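Local coordinates for protein D-alanyl-D-alanine carboxypeptidase (Streptococcus pneumoniae R6, PDB 1XP4) that probably removes the terminal D-alanine from peptidoglycan precursor peptides as a serine D-alanyl-D-alanine carboxypeptidase of the S11 family, in cell-wall peptidoglycan biosynthesis, at residues S79-I84 / S104-A109. Residues are numbered along the deposited sequence; the frame is centred on the assembly and turned at random.
Sequences SEASNI and SANSAA
Asn83 and Ser82 meet the first turn of helix 106-117, where backbone N-H groups point out of the helix start. Two hydrogen bonds use those donors. Asn83 OD1 accepts from Ser107 N at 2.8 Å, and the N-H...O angle of 165° shows a nearly straight bond; the donor lies in the amide carbonyl plane, on a lone pair. The Ser82 carbonyl O takes Asn106 N at 3.1 Å, approached almost end-on, with a C=O...N angle of 163°. The same oxygen receives a C-H...O contact from Ala105 CA at 3.2 Å. A third, weak bond runs from Ser82 OG to Ser104 O, 3.3 Å away; chi1 of 41°, which sets OG between the backbone N and carbonyl carbon of Ser82, brings the hydroxyl to that distance.

In van der Waals packing, Ala81 CB lies on the Asn106 amide. The apolar pair is Ile84 CG1 with Ala105 CB, which only brush.

Asn106 OD1, Ser107 OG and Ser104 OG find their hydrogen-bond partners outside the two segments: Lys44 NZ, Pro72 O and Ser41 OG, respectively. Ser104, Ala105 and Asn106 are consistent with the SxN motif of penicillin-binding proteins, and Ser41, Lys44 and Ser104 are the predicted catalytic residues. By gripping consecutive N-H groups at this helix start, the loop 79-84 probably helps fix the backbone from which the Ser104 and Asn106 side chains reach the active site.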
loop_
_atom_site.group_PDB
_atom_site.type_symbol
_atom_site.label_atom_id
_atom_site.label_comp_id
_atom_site.label_asym_id
_atom_site.label_seq_id
_atom_site.Cartn_x
_atom_site.Cartn_y
_atom_site.Cartn_z
ATOM N N SER A 79 6.208 -3.287 -28.785
ATOM C CA SER A 79 6.593 -2.307 -27.799
ATOM C C SER A 79 7.178 -3.217 -26.753
ATOM O O SER A 79 6.472 -4.043 -26.179
ATOM C CB SER A 79 5.380 -1.557 -27.245
ATOM O OG SER A 79 4.910 -0.590 -28.167
ATOM N N GLU A 80 8.483 -3.130 -26.558
ATOM C CA GLU A 80 9.091 -3.966 -25.554
ATOM C C GLU A 80 8.651 -3.346 -24.240
ATOM O O GLU A 80 9.405 -2.675 -23.533
ATOM C CB GLU A 80 10.609 -4.002 -25.745
ATOM C CG GLU A 80 11.007 -4.571 -27.118
ATOM C CD GLU A 80 10.221 -5.830 -27.490
ATOM O OE1 GLU A 80 8.970 -5.780 -27.503
ATOM O OE2 GLU A 80 10.851 -6.872 -27.780
ATOM N N ALA A 81 7.363 -3.547 -23.985
ATOM C CA ALA A 81 6.665 -3.080 -22.802
ATOM C C ALA A 81 5.980 -4.344 -22.326
ATOM O O ALA A 81 5.255 -4.983 -23.093
ATOM C CB ALA A 81 5.620 -2.022 -23.182
ATOM N N SER A 82 6.219 -4.721 -21.075
ATOM C CA SER A 82 5.619 -5.933 -20.546
ATOM C C SER A 82 4.118 -5.956 -20.804
ATOM O O SER A 82 3.357 -5.140 -20.280
ATOM C CB SER A 82 5.932 -6.080 -19.051
ATOM O OG SER A 82 5.841 -4.842 -18.372
ATOM N N ASN A 83 3.712 -6.892 -21.651
ATOM C CA ASN A 83 2.321 -7.057 -22.020
ATOM C C ASN A 83 2.048 -8.521 -22.307
ATOM O O ASN A 83 2.922 -9.375 -22.157
ATOM C CB ASN A 83 1.996 -6.246 -23.272
ATOM C CG ASN A 83 1.263 -4.958 -22.967
ATOM O OD1 ASN A 83 0.278 -4.947 -22.227
ATOM N ND2 ASN A 83 1.730 -3.863 -23.555
ATOM N N ILE A 84 0.821 -8.796 -22.730
ATOM C CA ILE A 84 0.394 -10.146 -23.050
ATOM C C ILE A 84 -0.551 -10.028 -24.239
ATOM O O ILE A 84 -1.164 -8.984 -24.453
ATOM C CB ILE A 84 -0.342 -10.792 -21.852
ATOM C CG1 ILE A 84 -1.606 -9.998 -21.520
ATOM C CG2 ILE A 84 0.564 -10.811 -20.637
ATOM C CD1 ILE A 84 -2.363 -10.529 -20.329
ATOM N N SER A 104 2.039 -6.949 -14.931
ATOM C CA SER A 104 2.393 -5.574 -15.237
ATOM C C SER A 104 2.073 -5.223 -16.695
ATOM O O SER A 104 2.731 -4.372 -17.301
ATOM C CB SER A 104 3.883 -5.344 -14.953
ATOM O OG SER A 104 4.202 -3.957 -14.952
ATOM N N ALA A 105 1.061 -5.878 -17.255
ATOM C CA ALA A 105 0.644 -5.607 -18.633
ATOM C C ALA A 105 0.187 -4.151 -18.758
ATOM O O ALA A 105 -0.786 -3.740 -18.114
ATOM C CB ALA A 105 -0.492 -6.538 -19.021
ATOM N N ASN A 106 0.876 -3.375 -19.590
ATOM C CA ASN A 106 0.528 -1.963 -19.763
ATOM C C ASN A 106 -0.799 -1.735 -20.491
ATOM O O ASN A 106 -1.535 -0.800 -20.167
ATOM C CB ASN A 106 1.658 -1.220 -20.484
ATOM C CG ASN A 106 2.951 -1.208 -19.683
ATOM O OD1 ASN A 106 2.982 -0.726 -18.550
ATOM N ND2 ASN A 106 4.022 -1.740 -20.268
ATOM N N SER A 107 -1.108 -2.576 -21.471
ATOM C CA SER A 107 -2.366 -2.426 -22.184
ATOM C C SER A 107 -3.528 -2.743 -21.262
ATOM O O SER A 107 -4.644 -2.281 -21.480
ATOM C CB SER A 107 -2.396 -3.317 -23.412
ATOM O OG SER A 107 -1.560 -2.757 -24.411
ATOM N N ALA A 108 -3.264 -3.529 -20.226
ATOM C CA ALA A 108 -4.297 -3.838 -19.246
ATOM C C ALA A 108 -4.585 -2.535 -18.481
ATOM O O ALA A 108 -5.738 -2.140 -18.306
ATOM C CB ALA A 108 -3.804 -4.910 -18.282
ATOM N N ALA A 109 -3.521 -1.865 -18.043
ATOM C CA ALA A 109 -3.652 -0.613 -17.308
ATOM C C ALA A 109 -4.371 0.444 -18.136
ATOM O O ALA A 109 -5.382 1.004 -17.703
ATOM C CB ALA A 109 -2.273 -0.091 -16.895
#